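Intracellular protease/amidase (Salmonella enterica subsp. enterica serovar Typhimurium, PDB 4K2H) is of uncertain function but, as a zinc-binding member of the DJ-1/PfpI family, may act as a peptidase or amidase. Local coordinates at residues G99-P104 with S167-G172; A142-D147 with V159-L164. The protein carries 1 engineered substitution. All coordinates share one frame; numbering follows the deposited sequence.

In the fold
Helix 159-171 is a worked example of one helix serving two strands. Its early part meets strand 144-147 in interaction 2, and its last turn meets strand 101-104 in interaction 1, the two contact centres lying 11 Å apart. Along the chain, both segments of interaction 2 fall between those of interaction 1. The contacts join directly: R169 NH2 and E146 OE1 form a salt bridge of 2.7 Å, while F162 CZ packs 3.5 Å from C103 O. The hairpin 144-153 also joins strand 101-104 directly, through backbone bonding of I102 with I151, and the helix packs across both within one DJ-1/PfpI family fold.

Interaction 1: G99-P104 with S167-G172; sequences GKLICP and SARLLG
The central parallel sheet of the DJ-1/PfpI alpha/beta fold is lined here by the C-terminal turn of helix 159-171, where L101, at the start of strand 101-104, meets R169 and L170. The backbones stay well apart, with L101 and L170 8.7 Å between their CA atoms, and side chains bridge the distance. The two methyl branches of L101 divide the work. CD1 reaches the helix, lying 3.6 Å from R169 CG and 4.0 Å from L170 CD2; CD2 sits over one face of the guanidinium, 3.7 Å from R169 NH1. R169 leaves the helix with CG opposite its backbone N (chi1 -179°), and a bend at chi2 (76°) leads the chain past the leucine, the two side chains lying across each other, so that its aliphatic part and its flat head both lie against L101. The head is anchored beyond the two segments: NH1 donates to the backbone oxygen of G148, with E146 as the second anchor. L170 also packs on L27 of helix 17-29, so its side chain lies against both that helix and L101. The chemistry is therefore divided by direction: the arginine offers carbon and a guanidinium face to the sheet leucine, while NH1 and NH2 are turned to oxygen partners on E146 of strand 144-147 and G148 just after it.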
ATOM      1  N   GLY A  99      -7.834   9.798 -25.616  1.00 39.73           N
ATOM      2  CA  GLY A  99      -7.908   8.344 -25.468  1.00 39.18           C
ATOM      3  C   GLY A  99      -6.982   7.718 -24.419  1.00 39.21           C
ATOM      4  O   GLY A  99      -6.817   6.502 -24.408  1.00 39.08           O
ATOM      5  N   LYS A 100      -6.344   8.508 -23.549  1.00 38.33           N
ATOM      6  CA  LYS A 100      -5.476   7.891 -22.525  1.00 37.62           C
ATOM      7  C   LYS A 100      -6.325   7.220 -21.449  1.00 36.40           C
ATOM      8  O   LYS A 100      -7.536   7.491 -21.328  1.00 33.78           O
ATOM      9  CB  LYS A 100      -4.533   8.898 -21.904  1.00 37.10           C
ATOM     10  CG  LYS A 100      -3.755   9.689 -22.921  1.00 38.78           C
ATOM     11  CD  LYS A 100      -3.201   8.782 -24.010  1.00 41.04           C
ATOM     12  CE  LYS A 100      -2.134   9.493 -24.811  1.00 42.42           C
ATOM     13  NZ  LYS A 100      -1.600   8.601 -25.864  1.00 43.59           N
ATOM     14  N   LEU A 101      -5.702   6.318 -20.694  1.00 35.47           N
ATOM     15  CA  LEU A 101      -6.426   5.586 -19.649  1.00 33.88           C
ATOM     16  C   LEU A 101      -6.711   6.452 -18.386  1.00 33.67           C
ATOM     17  O   LEU A 101      -5.825   7.083 -17.804  1.00 32.27           O
ATOM     18  CB  LEU A 101      -5.688   4.287 -19.276  1.00 33.21           C
ATOM     19  CG  LEU A 101      -5.322   3.326 -20.422  1.00 32.73           C
ATOM     20  CD1 LEU A 101      -4.532   2.124 -19.911  1.00 32.19           C
ATOM     21  CD2 LEU A 101      -6.573   2.873 -21.169  1.00 33.06           C
ATOM     22  N   ILE A 102      -7.975   6.469 -17.988  1.00 33.35           N
ATOM     23  CA  ILE A 102      -8.413   7.151 -16.776  1.00 31.63           C
ATOM     24  C   ILE A 102      -8.810   6.069 -15.809  1.00 30.37           C
ATOM     25  O   ILE A 102      -9.714   5.238 -16.085  1.00 29.88           O
ATOM     26  CB  ILE A 102      -9.618   8.043 -17.050  1.00 32.81           C
ATOM     27  CG1 ILE A 102      -9.349   8.922 -18.274  1.00 34.76           C
ATOM     28  CG2 ILE A 102     -10.009   8.833 -15.816  1.00 32.89           C
ATOM     29  CD1 ILE A 102      -8.101   9.770 -18.168  1.00 35.81           C
ATOM     30  N   CYS A 103      -8.128   6.060 -14.680  1.00 28.30           N
ATOM     31  CA  CYS A 103      -8.156   4.922 -13.793  1.00 28.01           C
ATOM     32  C   CYS A 103      -8.461   5.333 -12.363  1.00 28.38           C
ATOM     33  O   CYS A 103      -7.539   5.437 -11.519  1.00 26.62           O
ATOM     34  CB  CYS A 103      -6.829   4.211 -13.837  1.00 27.74           C
ATOM     35  SG  CYS A 103      -6.203   3.905 -15.487  1.00 31.16           S
ATOM     36  N   PRO A 104      -9.757   5.532 -12.081  1.00 28.34           N
ATOM     37  CA  PRO A 104     -10.230   5.780 -10.741  1.00 27.43           C
ATOM     38  C   PRO A 104     -10.434   4.538  -9.927  1.00 28.04           C
ATOM     39  O   PRO A 104     -10.853   3.480 -10.447  1.00 26.49           O
ATOM     40  CB  PRO A 104     -11.579   6.449 -10.973  1.00 27.73           C
ATOM     41  CG  PRO A 104     -12.079   5.775 -12.202  1.00 28.81           C
ATOM     42  CD  PRO A 104     -10.835   5.709 -13.065  1.00 28.51           C
ATOM     43  N   SER A 167      -1.870  -2.560 -15.575  1.00 33.57           N
ATOM     44  CA  SER A 167      -0.531  -2.828 -16.091  1.00 34.53           C
ATOM     45  C   SER A 167      -0.583  -3.630 -17.394  1.00 36.40           C
ATOM     46  O   SER A 167       0.142  -3.354 -18.348  1.00 36.01           O
ATOM     47  CB  SER A 167       0.289  -3.621 -15.084  1.00 35.91           C
ATOM     48  OG  SER A 167       0.532  -2.888 -13.897  1.00 36.16           O
ATOM     49  N   ALA A 168      -1.436  -4.645 -17.402  1.00 37.75           N
ATOM     50  CA  ALA A 168      -1.546  -5.536 -18.524  1.00 38.70           C
ATOM     51  C   ALA A 168      -2.031  -4.745 -19.727  1.00 40.24           C
ATOM     52  O   ALA A 168      -1.519  -4.888 -20.829  1.00 42.78           O
ATOM     53  CB  ALA A 168      -2.512  -6.653 -18.196  1.00 38.93           C
ATOM     54  N   ARG A 169      -3.016  -3.890 -19.509  1.00 41.22           N
ATOM     55  CA  ARG A 169      -3.476  -3.001 -20.560  1.00 42.21           C
ATOM     56  C   ARG A 169      -2.360  -2.059 -21.087  1.00 41.17           C
ATOM     57  O   ARG A 169      -2.192  -1.899 -22.305  1.00 41.41           O
ATOM     58  CB  ARG A 169      -4.637  -2.201 -20.035  1.00 43.63           C
ATOM     59  CG  ARG A 169      -5.208  -1.252 -21.052  1.00 48.59           C
ATOM     60  CD  ARG A 169      -6.060  -1.942 -22.104  1.00 50.32           C
ATOM     61  NE  ARG A 169      -6.974  -0.904 -22.560  1.00 54.86           N
ATOM     62  CZ  ARG A 169      -8.192  -0.688 -22.072  1.00 52.52           C
ATOM     63  NH1 ARG A 169      -8.896   0.326 -22.543  1.00 51.19           N
ATOM     64  NH2 ARG A 169      -8.722  -1.495 -21.157  1.00 53.28           N
ATOM     65  N   LEU A 170      -1.601  -1.444 -20.185  1.00 38.30           N
ATOM     66  CA  LEU A 170      -0.453  -0.613 -20.594  1.00 37.99           C
ATOM     67  C   LEU A 170       0.626  -1.385 -21.360  1.00 39.81           C
ATOM     68  O   LEU A 170       1.235  -0.845 -22.293  1.00 39.03           O
ATOM     69  CB  LEU A 170       0.209   0.057 -19.396  1.00 35.63           C
ATOM     70  CG  LEU A 170      -0.570   1.198 -18.731  1.00 35.00           C
ATOM     71  CD1 LEU A 170       0.004   1.476 -17.361  1.00 32.80           C
ATOM     72  CD2 LEU A 170      -0.552   2.458 -19.582  1.00 35.03           C
ATOM     73  N   LEU A 171       0.872  -2.627 -20.948  1.00 40.55           N
ATOM     74  CA  LEU A 171       1.925  -3.435 -21.562  1.00 42.35           C
ATOM     75  C   LEU A 171       1.442  -4.167 -22.818  1.00 44.50           C
ATOM     76  O   LEU A 171       2.254  -4.603 -23.606  1.00 44.45           O
ATOM     77  CB  LEU A 171       2.499  -4.444 -20.565  1.00 40.80           C
ATOM     78  CG  LEU A 171       3.315  -3.871 -19.396  1.00 39.93           C
ATOM     79  CD1 LEU A 171       3.935  -4.991 -18.579  1.00 39.92           C
ATOM     80  CD2 LEU A 171       4.415  -2.938 -19.889  1.00 40.13           C
ATOM     81  N   GLY A 172       0.125  -4.314 -22.971  1.00 46.38           N
ATOM     82  CA  GLY A 172      -0.477  -5.057 -24.083  1.00 47.27           C
ATOM     83  C   GLY A 172      -0.090  -6.523 -24.064  1.00 49.81           C
ATOM     84  O   GLY A 172       0.079  -7.120 -25.108  1.00 51.73           O
TER

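Interaction 2: A142-D147 with V159-L164; sequences APVVED and VFDFAL
P143 and V144 bring strand 144-147 up to the first turns of helix 159-171, and they show how one branched side chain can carry a strand-helix contact. P143 comes first and contributes little: its CB lies 4.0 Å from D161 OD2, at the margin of the interface. The next residue, V144, does most of the work. Its CA is 5.8 Å from that of F162, close enough for a short side chain to touch the helix backbone. CG2 is the methyl that meets it: chi1 of 179° sets CG1 opposite the backbone N and turns CG2 opposite the carbonyl carbon, against the helix. There CG2 rests 3.5 Å from F162 N and 3.6 Å from F162 CA, with F162 CB a little farther off at 4.1 Å. The same methyl lies against the D161 carboxylate, 3.8 Å from D161 CG, which stands opposite its own backbone N (chi1 -165°). D161 was modelled in two conformers, so the approaches of both P143 and V144 to its carboxylate hold for the conformer described. Of F162, V144 meets only the backbone and CB among the atoms of the two segments, while chi1 of 167° carries the ring on toward strand 101-104. V144 and E146, two residues apart on the strand, both pack on T165 as well, and V145 between them pairs its backbone with S152 of the adjoining strand. With strand 150-153 antiparallel to 144-147, the chain makes a beta hairpin followed by a helix that folds back over it, and V144 packs the first turns of that helix against the hairpin's first strand in this DJ-1/PfpI domain.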
ATOM      1  N   ALA A 142     -18.454  -4.897  -9.981  1.00 39.26           N
ATOM      2  CA  ALA A 142     -17.355  -5.840 -10.184  1.00 38.65           C
ATOM      3  C   ALA A 142     -16.069  -5.266  -9.583  1.00 39.04           C
ATOM      4  O   ALA A 142     -15.947  -4.056  -9.432  1.00 35.57           O
ATOM      5  CB  ALA A 142     -17.166  -6.113 -11.665  1.00 40.18           C
ATOM      6  N   PRO A 143     -15.100  -6.141  -9.248  1.00 39.13           N
ATOM      7  CA  PRO A 143     -13.811  -5.703  -8.718  1.00 38.31           C
ATOM      8  C   PRO A 143     -13.145  -4.633  -9.566  1.00 37.71           C
ATOM      9  O   PRO A 143     -12.658  -3.623  -9.031  1.00 38.24           O
ATOM     10  CB  PRO A 143     -12.982  -7.004  -8.718  1.00 38.97           C
ATOM     11  CG  PRO A 143     -14.003  -8.078  -8.481  1.00 40.19           C
ATOM     12  CD  PRO A 143     -15.238  -7.614  -9.220  1.00 40.40           C
ATOM     13  N   VAL A 144     -13.112  -4.886 -10.873  1.00 36.42           N
ATOM     14  CA  VAL A 144     -12.527  -4.026 -11.847  1.00 35.46           C
ATOM     15  C   VAL A 144     -13.453  -4.002 -13.062  1.00 36.75           C
ATOM     16  O   VAL A 144     -13.862  -5.042 -13.562  1.00 38.40           O
ATOM     17  CB  VAL A 144     -11.132  -4.532 -12.259  1.00 36.24           C
ATOM     18  CG1 VAL A 144     -10.516  -3.628 -13.317  1.00 35.88           C
ATOM     19  CG2 VAL A 144     -10.206  -4.583 -11.055  1.00 37.19           C
ATOM     20  N   VAL A 145     -13.774  -2.807 -13.536  1.00 37.72           N
ATOM     21  CA  VAL A 145     -14.614  -2.599 -14.707  1.00 37.33           C
ATOM     22  C   VAL A 145     -13.785  -1.896 -15.743  1.00 38.70           C
ATOM     23  O   VAL A 145     -13.067  -0.936 -15.399  1.00 38.88           O
ATOM     24  CB  VAL A 145     -15.800  -1.711 -14.347  1.00 37.52           C
ATOM     25  CG1 VAL A 145     -16.622  -1.351 -15.586  1.00 39.42           C
ATOM     26  CG2 VAL A 145     -16.648  -2.414 -13.308  1.00 38.65           C
ATOM     27  N   GLU A 146     -13.854  -2.360 -16.990  1.00 39.88           N
ATOM     28  CA  GLU A 146     -13.205  -1.681 -18.115  1.00 41.74           C
ATOM     29  C   GLU A 146     -14.198  -1.298 -19.182  1.00 43.29           C
ATOM     30  O   GLU A 146     -15.008  -2.133 -19.628  1.00 43.56           O
ATOM     31  CB  GLU A 146     -12.206  -2.587 -18.793  1.00 44.16           C
ATOM     32  CG  GLU A 146     -11.099  -3.052 -17.903  1.00 46.35           C
ATOM     33  CD  GLU A 146     -10.167  -3.976 -18.650  1.00 49.00           C
ATOM     34  OE1 GLU A 146      -9.549  -3.523 -19.643  1.00 51.53           O
ATOM     35  OE2 GLU A 146     -10.066  -5.146 -18.233  1.00 49.78           O
ATOM     36  N   ASP A 147     -14.127  -0.051 -19.627  1.00 42.40           N
ATOM     37  CA  ASP A 147     -14.993   0.402 -20.701  1.00 44.33           C
ATOM     38  C   ASP A 147     -14.266   1.463 -21.473  1.00 43.84           C
ATOM     39  O   ASP A 147     -14.187   2.595 -21.009  1.00 44.65           O
ATOM     40  CB  ASP A 147     -16.312   0.942 -20.139  1.00 45.64           C
ATOM     41  CG  ASP A 147     -17.292   1.375 -21.236  1.00 44.93           C
ATOM     42  OD1 ASP A 147     -16.926   1.381 -22.423  1.00 44.70           O
ATOM     43  OD2 ASP A 147     -18.419   1.745 -20.888  1.00 44.81           O
ATOM     44  N   VAL A 159      -7.400  -3.846  -5.024  1.00 28.59           N
ATOM     45  CA  VAL A 159      -6.377  -2.994  -5.607  1.00 28.58           C
ATOM     46  C   VAL A 159      -5.351  -3.756  -6.442  1.00 29.82           C
ATOM     47  O   VAL A 159      -4.878  -3.248  -7.443  1.00 28.62           O
ATOM     48  CB  VAL A 159      -5.679  -2.144  -4.522  1.00 29.22           C
ATOM     49  CG1 VAL A 159      -4.788  -3.004  -3.627  1.00 29.84           C
ATOM     50  CG2 VAL A 159      -4.878  -1.030  -5.162  1.00 29.41           C
ATOM     51  N   PHE A 160      -5.011  -4.982  -6.051  1.00 32.47           N
ATOM     52  CA  PHE A 160      -4.071  -5.778  -6.844  1.00 32.83           C
ATOM     53  C   PHE A 160      -4.659  -6.059  -8.215  1.00 34.04           C
ATOM     54  O   PHE A 160      -3.991  -5.871  -9.239  1.00 33.29           O
ATOM     55  CB  PHE A 160      -3.672  -7.063  -6.111  1.00 34.38           C
ATOM     56  CG  PHE A 160      -2.712  -6.835  -4.953  1.00 35.22           C
ATOM     57  CD1 PHE A 160      -1.400  -6.431  -5.188  1.00 34.03           C
ATOM     58  CD2 PHE A 160      -3.119  -7.047  -3.630  1.00 36.33           C
ATOM     59  CE1 PHE A 160      -0.521  -6.218  -4.137  1.00 35.69           C
ATOM     60  CE2 PHE A 160      -2.240  -6.840  -2.574  1.00 36.35           C
ATOM     61  CZ  PHE A 160      -0.936  -6.421  -2.824  1.00 35.22           C
ATOM     62  N   ASP A 161      -5.925  -6.468  -8.237  1.00 35.84           N
ATOM     63  CA  ASP A 161      -6.582  -6.765  -9.501  0.50 35.77           C
ATOM     64  C   ASP A 161      -6.598  -5.516 -10.386  1.00 35.19           C
ATOM     65  O   ASP A 161      -6.289  -5.594 -11.591  1.00 35.46           O
ATOM     66  CB  ASP A 161      -8.002  -7.297  -9.274  0.50 36.73           C
ATOM     67  CG  ASP A 161      -8.585  -7.943 -10.521  0.50 37.77           C
ATOM     68  OD1 ASP A 161      -7.880  -7.958 -11.551  0.50 37.38           O
ATOM     69  OD2 ASP A 161      -9.740  -8.431 -10.472  0.50 39.63           O
ATOM     70  N   PHE A 162      -6.930  -4.377  -9.787  1.00 33.08           N
ATOM     71  CA  PHE A 162      -6.957  -3.085 -10.481  1.00 31.36           C
ATOM     72  C   PHE A 162      -5.601  -2.742 -11.076  1.00 30.55           C
ATOM     73  O   PHE A 162      -5.503  -2.387 -12.263  1.00 29.00           O
ATOM     74  CB  PHE A 162      -7.448  -2.004  -9.507  1.00 30.82           C
ATOM     75  CG  PHE A 162      -7.230  -0.583  -9.979  1.00 30.77           C
ATOM     76  CD1 PHE A 162      -8.157   0.046 -10.813  1.00 31.27           C
ATOM     77  CD2 PHE A 162      -6.118   0.138  -9.552  1.00 29.85           C
ATOM     78  CE1 PHE A 162      -7.964   1.360 -11.228  1.00 30.05           C
ATOM     79  CE2 PHE A 162      -5.930   1.451  -9.952  1.00 30.58           C
ATOM     80  CZ  PHE A 162      -6.850   2.054 -10.813  1.00 30.63           C
ATOM     81  N   ALA A 163      -4.564  -2.849 -10.248  1.00 29.30           N
ATOM     82  CA  ALA A 163      -3.203  -2.534 -10.664  1.00 30.21           C
ATOM     83  C   ALA A 163      -2.678  -3.490 -11.748  1.00 31.20           C
ATOM     84  O   ALA A 163      -2.067  -3.060 -12.728  1.00 30.05           O
ATOM     85  CB  ALA A 163      -2.267  -2.543  -9.456  1.00 29.79           C
ATOM     86  N   LEU A 164      -2.909  -4.794 -11.567  1.00 32.30           N
ATOM     87  CA  LEU A 164      -2.436  -5.770 -12.563  1.00 32.66           C
ATOM     88  C   LEU A 164      -3.176  -5.563 -13.887  1.00 32.21           C
ATOM     89  O   LEU A 164      -2.559  -5.531 -14.935  1.00 32.25           O
ATOM     90  CB  LEU A 164      -2.541  -7.192 -12.032  1.00 32.84           C
ATOM     91  CG  LEU A 164      -1.665  -7.424 -10.791  1.00 33.14           C
ATOM     92  CD1 LEU A 164      -2.097  -8.685 -10.075  1.00 34.27           C
ATOM     93  CD2 LEU A 164      -0.161  -7.476 -11.066  1.00 32.65           C
TER